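Local coordinates for putative acetyl xylan esterase (Cellvibrio japonicus, PDB 2W9X), which removes acetyl groups from the plant cell wall polysaccharides xylan and glucomannan, with a large preference for glucomannan, at residues B[240-245]-B[271-276]; B[279-284]-B[317-322]. One frame throughout, in Å; residues are numbered along the deposited sequence.

How the contacts relate
Both contacts belong to the SGNH-type hydrolase part of the chain and illustrate how one long helix can be seated on a parallel sheet at two levels. Helix 262-283 is common to them: contact 1 uses its middle against strand 239-243, contact 2 its C-terminal end against the turn that leads into strand 320-325, an edge strand of the same parallel sheet within this chain. Their centres lie about 10 Å apart, and contact 1 closes along the chain before contact 2 opens. Packing joins them directly, since Ile242 CD1 lies 4.0 Å from Leu280 CD1. Contact 1 is buried and close to the probable transition-state stabilisers Asn247 and Gly199, whereas contact 2 packs the helix end away from the catalytic site.

Contact 1. Residues B[240-245]-B[271-276]; sequences IVIGLG and ANYVKF
The phenol oxygen of Tyr273 and two backbone groups of 240-245 meet on one water. Tyr273 OH lies 2.5 Å from the water, which sits in the plane of the ring at its hydroxyl edge. The water is hydrogen-bonded to Ile242 O at 2.9 Å and accepts from Leu244 N at 3.0 Å, so a single molecule ties the helix side chain to the backbone of 240-245. Tyr273 CG stands anti to the backbone N (chi1 -153°), which carries the ring across the gap although the bond to CB does not aim at the strand.

The Ile242 and Tyr273 side chains run antiparallel, side by side. The methyl Ile242 CG2 rests against Tyr273 OH at 3.3 Å and makes apolar contact with Tyr273 CZ at 3.9 Å. The other branch of Ile242 serves the next helical turn, its CD1 packing on Phe276 CE2 at 4.1 Å. One isoleucine thus divides its two arms between two aromatic rings.

Leu244 O accepts a hydrogen bond from Tyr269, one turn earlier on the helix. The Leu244 side chain lies about 6 Å from that of Asn247, a probable transition-state stabiliser. This is a helix packed on the central parallel sheet of an SGNH hydrolase: Ile148 of strand 144-149 touches both Ile242 and Phe276, Leu291 of strand 288-294 touches Ile242 and Tyr273, and helix 300-314 packs Val308 against Tyr273.

Contact 2. Residues B[279-284]-B[317-322]; sequences QLHSNN and LHQVEQ
His281, near the C-terminal end of helix 262-283, meets two side chains of the turn that enters strand 320-325, Leu317 and Gln319. A helix end is thus packed on the approach to the edge strand of the parallel sheet in this SGNH-type fold, with Phe289 of the neighbouring strand also touching His281.

The apolar part belongs to Leu317. Its methyl CD1 approaches the root of the histidine, 3.6 Å from His281 CB and 3.7 Å from His281 CG, while Leu317 CG stands over one face of the imidazole, 4.2 Å above the plane and displaced toward the rim. His281 CG is anti to the backbone N (chi1 170°), an orientation that lays the ring alongside the leucine.

The polar groups come close without bonding. Gln319 NE2 lies 3.4 Å from His281 CE1 and 3.7 Å from His281 ND1; the side chains lie roughly perpendicular, the amide plane turned 71° from the ring. A bend at chi2 brings the glutamine amide against the ring; its residue is the centre of an inverse gamma turn.

Within the helix, Ser282 OG donates to Gln279 O at 2.7 Å, the hydroxyl tilted 23° from the carbonyl plane, so this carbonyl near the helix end is served by a side chain as well as by a weak backbone bond from Asn283 N.

The chemistry is therefore van der Waals packing around a polar ring: His281 ND1 is buried here without a partner in the model, which may disfavour a proton on that nitrogen.

Contact 1. Residues B[240-245]-B[271-276]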
ATOM      1  N   ILE B 240       1.869  12.229  -1.683  1.00 35.64           N
ATOM      2  CA  ILE B 240       1.219  12.889  -0.551  1.00 36.01           C
ATOM      3  C   ILE B 240       1.131  11.935   0.652  1.00 36.16           C
ATOM      4  O   ILE B 240       0.517  10.863   0.560  1.00 36.36           O
ATOM      5  CB  ILE B 240      -0.187  13.430  -0.918  1.00 35.99           C
ATOM      6  CG1 ILE B 240      -0.101  14.378  -2.125  1.00 36.05           C
ATOM      7  CG2 ILE B 240      -0.810  14.109   0.298  1.00 34.44           C
ATOM      8  CD1 ILE B 240      -1.472  14.919  -2.658  1.00 36.25           C
ATOM      9  N   VAL B 241       1.752  12.332   1.759  1.00 35.63           N
ATOM     10  CA  VAL B 241       1.812  11.511   2.961  1.00 35.99           C
ATOM     11  C   VAL B 241       0.927  12.163   4.014  1.00 36.20           C
ATOM     12  O   VAL B 241       1.175  13.300   4.439  1.00 37.41           O
ATOM     13  CB  VAL B 241       3.268  11.353   3.484  1.00 35.63           C
ATOM     14  CG1 VAL B 241       3.319  10.457   4.752  1.00 33.86           C
ATOM     15  CG2 VAL B 241       4.159  10.785   2.385  1.00 34.86           C
ATOM     16  N   ILE B 242      -0.107  11.443   4.417  1.00 36.07           N
ATOM     17  CA  ILE B 242      -1.066  11.964   5.383  1.00 35.95           C
ATOM     18  C   ILE B 242      -0.949  11.143   6.663  1.00 36.29           C
ATOM     19  O   ILE B 242      -1.085   9.928   6.642  1.00 36.62           O
ATOM     20  CB  ILE B 242      -2.529  11.937   4.852  1.00 36.27           C
ATOM     21  CG1 ILE B 242      -2.595  12.543   3.441  1.00 35.50           C
ATOM     22  CG2 ILE B 242      -3.466  12.675   5.863  1.00 34.59           C
ATOM     23  CD1 ILE B 242      -3.965  12.389   2.711  1.00 35.25           C
ATOM     24  N   GLY B 243      -0.693  11.813   7.773  1.00 36.62           N
ATOM     25  CA  GLY B 243      -0.629  11.138   9.081  1.00 37.47           C
ATOM     26  C   GLY B 243      -1.622  11.830   9.998  1.00 37.73           C
ATOM     27  O   GLY B 243      -1.278  12.832  10.614  1.00 38.66           O
ATOM     28  N   LEU B 244      -2.848  11.302  10.084  1.00 37.20           N
ATOM     29  CA  LEU B 244      -3.906  11.903  10.900  1.00 37.14           C
ATOM     30  C   LEU B 244      -4.785  10.800  11.492  1.00 37.37           C
ATOM     31  O   LEU B 244      -5.069   9.797  10.821  1.00 38.17           O
ATOM     32  CB  LEU B 244      -4.765  12.876  10.042  1.00 36.60           C
ATOM     33  CG  LEU B 244      -4.164  14.225   9.591  1.00 35.56           C
ATOM     34  CD1 LEU B 244      -5.057  14.961   8.537  1.00 34.91           C
ATOM     35  CD2 LEU B 244      -3.928  15.132  10.811  1.00 35.58           C
ATOM     36  N   GLY B 245      -5.241  10.989  12.725  1.00 36.33           N
ATOM     37  CA  GLY B 245      -6.048   9.979  13.403  1.00 35.72           C
ATOM     38  C   GLY B 245      -5.648   9.745  14.857  1.00 36.48           C
ATOM     39  O   GLY B 245      -6.459   9.263  15.650  1.00 36.61           O
ATOM     40  N   ALA B 271     -15.504   8.325   6.653  1.00 37.70           N
ATOM     41  CA  ALA B 271     -16.168   9.026   5.549  1.00 37.07           C
ATOM     42  C   ALA B 271     -15.400  10.283   5.132  1.00 37.32           C
ATOM     43  O   ALA B 271     -15.198  10.530   3.952  1.00 37.01           O
ATOM     44  CB  ALA B 271     -17.622   9.379   5.912  1.00 36.75           C
ATOM     45  N   ASN B 272     -14.983  11.079   6.106  1.00 37.42           N
ATOM     46  CA  ASN B 272     -14.269  12.307   5.807  1.00 37.80           C
ATOM     47  C   ASN B 272     -12.856  12.120   5.297  1.00 37.54           C
ATOM     48  O   ASN B 272     -12.400  12.876   4.436  1.00 38.21           O
ATOM     49  CB  ASN B 272     -14.289  13.226   7.015  1.00 38.09           C
ATOM     50  CG  ASN B 272     -15.555  14.008   7.076  1.00 40.02           C
ATOM     51  OD1 ASN B 272     -15.674  15.032   6.412  1.00 43.52           O
ATOM     52  ND2 ASN B 272     -16.541  13.500   7.810  1.00 39.64           N
ATOM     53  N   TYR B 273     -12.168  11.116   5.819  1.00 37.00           N
ATOM     54  CA  TYR B 273     -10.833  10.790   5.323  1.00 36.59           C
ATOM     55  C   TYR B 273     -10.938  10.361   3.855  1.00 36.99           C
ATOM     56  O   TYR B 273     -10.169  10.828   3.018  1.00 36.58           O
ATOM     57  CB  TYR B 273     -10.205   9.676   6.161  1.00 36.25           C
ATOM     58  CG  TYR B 273      -8.688   9.662   6.203  1.00 35.43           C
ATOM     59  CD1 TYR B 273      -8.017   9.112   7.299  1.00 35.25           C
ATOM     60  CD2 TYR B 273      -7.918  10.188   5.151  1.00 36.96           C
ATOM     61  CE1 TYR B 273      -6.624   9.065   7.353  1.00 36.75           C
ATOM     62  CE2 TYR B 273      -6.517  10.161   5.197  1.00 35.95           C
ATOM     63  CZ  TYR B 273      -5.883   9.595   6.298  1.00 37.14           C
ATOM     64  OH  TYR B 273      -4.511   9.561   6.359  1.00 36.14           O
ATOM     65  N   VAL B 274     -11.902   9.486   3.549  1.00 36.74           N
ATOM     66  CA  VAL B 274     -12.119   9.049   2.160  1.00 36.75           C
ATOM     67  C   VAL B 274     -12.441  10.262   1.293  1.00 37.18           C
ATOM     68  O   VAL B 274     -11.867  10.434   0.206  1.00 37.27           O
ATOM     69  CB  VAL B 274     -13.223   7.948   2.039  1.00 36.49           C
ATOM     70  CG1 VAL B 274     -13.596   7.673   0.570  1.00 35.98           C
ATOM     71  CG2 VAL B 274     -12.756   6.649   2.718  1.00 34.19           C
ATOM     72  N   LYS B 275     -13.335  11.118   1.792  1.00 37.60           N
ATOM     73  CA  LYS B 275     -13.758  12.324   1.060  1.00 37.92           C
ATOM     74  C   LYS B 275     -12.551  13.209   0.741  1.00 37.54           C
ATOM     75  O   LYS B 275     -12.402  13.705  -0.389  1.00 37.00           O
ATOM     76  CB  LYS B 275     -14.776  13.109   1.893  1.00 37.86           C
ATOM     77  CG  LYS B 275     -15.573  14.173   1.141  1.00 41.79           C
ATOM     78  CD  LYS B 275     -16.052  15.234   2.122  1.00 45.77           C
ATOM     79  CE  LYS B 275     -17.138  16.107   1.542  1.00 50.21           C
ATOM     80  NZ  LYS B 275     -17.516  17.138   2.551  1.00 53.05           N
ATOM     81  N   PHE B 276     -11.689  13.388   1.739  1.00 37.24           N
ATOM     82  CA  PHE B 276     -10.497  14.247   1.616  1.00 37.32           C
ATOM     83  C   PHE B 276      -9.518  13.790   0.532  1.00 37.22           C
ATOM     84  O   PHE B 276      -9.087  14.580  -0.310  1.00 37.14           O
ATOM     85  CB  PHE B 276      -9.773  14.324   2.967  1.00 37.35           C
ATOM     86  CG  PHE B 276      -8.584  15.268   2.975  1.00 38.89           C
ATOM     87  CD1 PHE B 276      -8.711  16.588   2.508  1.00 39.89           C
ATOM     88  CD2 PHE B 276      -7.353  14.845   3.461  1.00 40.91           C
ATOM     89  CE1 PHE B 276      -7.616  17.461   2.526  1.00 40.01           C
ATOM     90  CE2 PHE B 276      -6.248  15.713   3.485  1.00 41.42           C
ATOM     91  CZ  PHE B 276      -6.385  17.019   3.021  1.00 39.61           C
TER
HETATM   92  O   HOH W   1      -3.115   8.848   8.356  1.00 22.05           O

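Contact 2. Residues B[279-284]-B[317-322]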
ATOM      1  N   GLN B 279     -10.890  14.342  -2.881  1.00 39.53           N
ATOM      2  CA  GLN B 279     -10.798  15.745  -3.286  1.00 40.85           C
ATOM      3  C   GLN B 279      -9.382  16.068  -3.750  1.00 40.53           C
ATOM      4  O   GLN B 279      -9.198  16.698  -4.787  1.00 41.39           O
ATOM      5  CB  GLN B 279     -11.189  16.690  -2.149  1.00 40.88           C
ATOM      6  CG  GLN B 279     -12.593  16.487  -1.575  1.00 43.85           C
ATOM      7  CD  GLN B 279     -12.890  17.393  -0.361  1.00 43.75           C
ATOM      8  OE1 GLN B 279     -12.060  17.533   0.552  1.00 48.70           O
ATOM      9  NE2 GLN B 279     -14.083  17.989  -0.344  1.00 45.54           N
ATOM     10  N   LEU B 280      -8.382  15.649  -2.974  1.00 40.08           N
ATOM     11  CA  LEU B 280      -6.974  15.846  -3.345  1.00 39.61           C
ATOM     12  C   LEU B 280      -6.657  15.218  -4.699  1.00 39.78           C
ATOM     13  O   LEU B 280      -5.951  15.810  -5.508  1.00 39.53           O
ATOM     14  CB  LEU B 280      -6.043  15.242  -2.284  1.00 38.79           C
ATOM     15  CG  LEU B 280      -5.944  15.928  -0.925  1.00 38.27           C
ATOM     16  CD1 LEU B 280      -5.070  15.110   0.042  1.00 37.49           C
ATOM     17  CD2 LEU B 280      -5.378  17.322  -1.084  1.00 37.54           C
ATOM     18  N   HIS B 281      -7.163  14.001  -4.920  1.00 40.14           N
ATOM     19  CA  HIS B 281      -6.957  13.284  -6.171  1.00 40.54           C
ATOM     20  C   HIS B 281      -7.629  14.009  -7.340  1.00 40.74           C
ATOM     21  O   HIS B 281      -7.073  14.059  -8.438  1.00 39.66           O
ATOM     22  CB  HIS B 281      -7.474  11.845  -6.050  1.00 40.75           C
ATOM     23  CG  HIS B 281      -7.530  11.105  -7.352  1.00 42.50           C
ATOM     24  ND1 HIS B 281      -6.407  10.595  -7.973  1.00 43.27           N
ATOM     25  CD2 HIS B 281      -8.579  10.772  -8.143  1.00 44.09           C
ATOM     26  CE1 HIS B 281      -6.764   9.984  -9.088  1.00 44.68           C
ATOM     27  NE2 HIS B 281      -8.076  10.080  -9.218  1.00 44.30           N
ATOM     28  N   SER B 282      -8.807  14.587  -7.099  1.00 41.69           N
ATOM     29  CA  SER B 282      -9.555  15.248  -8.178  1.00 42.98           C
ATOM     30  C   SER B 282      -8.856  16.501  -8.699  1.00 43.42           C
ATOM     31  O   SER B 282      -9.062  16.892  -9.846  1.00 43.69           O
ATOM     32  CB  SER B 282     -10.994  15.566  -7.763  1.00 42.98           C
ATOM     33  OG  SER B 282     -11.035  16.611  -6.811  1.00 44.13           O
ATOM     34  N   ASN B 283      -8.031  17.125  -7.859  1.00 44.17           N
ATOM     35  CA  ASN B 283      -7.249  18.313  -8.266  1.00 44.83           C
ATOM     36  C   ASN B 283      -5.813  17.998  -8.701  1.00 44.54           C
ATOM     37  O   ASN B 283      -5.121  18.847  -9.274  1.00 44.20           O
ATOM     38  CB  ASN B 283      -7.216  19.349  -7.134  1.00 45.51           C
ATOM     39  CG  ASN B 283      -8.609  19.764  -6.676  1.00 46.63           C
ATOM     40  OD1 ASN B 283      -9.455  20.125  -7.479  1.00 47.01           O
ATOM     41  ND2 ASN B 283      -8.841  19.711  -5.368  1.00 50.34           N
ATOM     42  N   ASN B 284      -5.375  16.775  -8.418  1.00 43.99           N
ATOM     43  CA  ASN B 284      -4.029  16.343  -8.721  1.00 43.99           C
ATOM     44  C   ASN B 284      -4.070  14.853  -9.056  1.00 44.29           C
ATOM     45  O   ASN B 284      -3.830  14.006  -8.199  1.00 43.85           O
ATOM     46  CB  ASN B 284      -3.123  16.639  -7.511  1.00 43.44           C
ATOM     47  CG  ASN B 284      -1.667  16.264  -7.733  1.00 42.73           C
ATOM     48  OD1 ASN B 284      -1.266  15.853  -8.816  1.00 41.04           O
ATOM     49  ND2 ASN B 284      -0.861  16.405  -6.677  1.00 40.94           N
ATOM     50  N   LEU B 317     -10.083   4.368  -6.468  1.00 36.65           N
ATOM     51  CA  LEU B 317      -8.868   5.140  -6.239  1.00 37.45           C
ATOM     52  C   LEU B 317      -7.813   4.207  -5.664  1.00 38.04           C
ATOM     53  O   LEU B 317      -7.720   4.017  -4.446  1.00 38.64           O
ATOM     54  CB  LEU B 317      -9.121   6.313  -5.279  1.00 37.42           C
ATOM     55  CG  LEU B 317      -8.082   7.455  -5.250  1.00 37.43           C
ATOM     56  CD1 LEU B 317      -8.753   8.739  -4.780  1.00 37.53           C
ATOM     57  CD2 LEU B 317      -6.868   7.141  -4.374  1.00 36.56           C
ATOM     58  N   HIS B 318      -7.023   3.613  -6.543  1.00 38.11           N
ATOM     59  CA  HIS B 318      -6.194   2.521  -6.126  1.00 38.78           C
ATOM     60  C   HIS B 318      -4.809   2.960  -5.652  1.00 39.00           C
ATOM     61  O   HIS B 318      -4.141   2.207  -4.949  1.00 38.55           O
ATOM     62  CB  HIS B 318      -6.123   1.465  -7.230  1.00 39.08           C
ATOM     63  CG  HIS B 318      -7.471   1.020  -7.729  1.00 40.71           C
ATOM     64  ND1 HIS B 318      -8.328   0.233  -6.981  1.00 38.67           N
ATOM     65  CD2 HIS B 318      -8.096   1.236  -8.917  1.00 40.33           C
ATOM     66  CE1 HIS B 318      -9.418  -0.011  -7.687  1.00 41.01           C
ATOM     67  NE2 HIS B 318      -9.303   0.584  -8.863  1.00 38.79           N
ATOM     68  N   GLN B 319      -4.394   4.182  -6.002  1.00 39.23           N
ATOM     69  CA  GLN B 319      -3.026   4.653  -5.685  1.00 39.70           C
ATOM     70  C   GLN B 319      -2.901   5.138  -4.235  1.00 39.19           C
ATOM     71  O   GLN B 319      -2.536   6.274  -3.951  1.00 39.32           O
ATOM     72  CB  GLN B 319      -2.514   5.689  -6.716  1.00 40.45           C
ATOM     73  CG  GLN B 319      -3.341   6.986  -6.850  1.00 43.56           C
ATOM     74  CD  GLN B 319      -4.449   6.887  -7.880  1.00 47.16           C
ATOM     75  OE1 GLN B 319      -5.403   6.127  -7.713  1.00 48.06           O
ATOM     76  NE2 GLN B 319      -4.337   7.675  -8.955  1.00 49.69           N
ATOM     77  N   VAL B 320      -3.230   4.244  -3.315  1.00 38.98           N
ATOM     78  CA  VAL B 320      -3.193   4.560  -1.905  1.00 39.48           C
ATOM     79  C   VAL B 320      -2.665   3.337  -1.139  1.00 39.43           C
ATOM     80  O   VAL B 320      -2.979   2.182  -1.466  1.00 38.91           O
ATOM     81  CB  VAL B 320      -4.579   5.116  -1.401  1.00 39.54           C
ATOM     82  CG1 VAL B 320      -5.708   4.133  -1.676  1.00 41.00           C
ATOM     83  CG2 VAL B 320      -4.531   5.556   0.084  1.00 39.76           C
ATOM     84  N   GLU B 321      -1.812   3.601  -0.160  1.00 39.50           N
ATOM     85  CA  GLU B 321      -1.312   2.544   0.701  1.00 40.48           C
ATOM     86  C   GLU B 321      -1.191   2.997   2.165  1.00 39.64           C
ATOM     87  O   GLU B 321      -1.196   4.198   2.464  1.00 39.67           O
ATOM     88  CB  GLU B 321       0.004   1.957   0.153  1.00 40.80           C
ATOM     89  CG  GLU B 321       1.097   2.970  -0.115  1.00 43.37           C
ATOM     90  CD  GLU B 321       2.174   2.493  -1.124  1.00 42.94           C
ATOM     91  OE1 GLU B 321       2.343   1.268  -1.376  1.00 45.00           O
ATOM     92  OE2 GLU B 321       2.879   3.381  -1.649  1.00 43.81           O
ATOM     93  N   GLN B 322      -1.104   2.032   3.073  1.00 38.78           N
ATOM     94  CA  GLN B 322      -0.981   2.322   4.490  1.00 37.90           C
ATOM     95  C   GLN B 322       0.428   2.015   4.978  1.00 38.16           C
ATOM     96  O   GLN B 322       1.044   1.030   4.536  1.00 37.69           O
ATOM     97  CB  GLN B 322      -2.006   1.489   5.270  1.00 38.73           C
ATOM     98  CG  GLN B 322      -1.943   1.604   6.807  1.00 37.30           C
ATOM     99  CD  GLN B 322      -3.083   0.877   7.483  1.00 37.71           C
ATOM    100  OE1 GLN B 322      -3.585  -0.120   6.960  1.00 38.94           O
ATOM    101  NE2 GLN B 322      -3.503   1.367   8.662  1.00 36.74           N
TER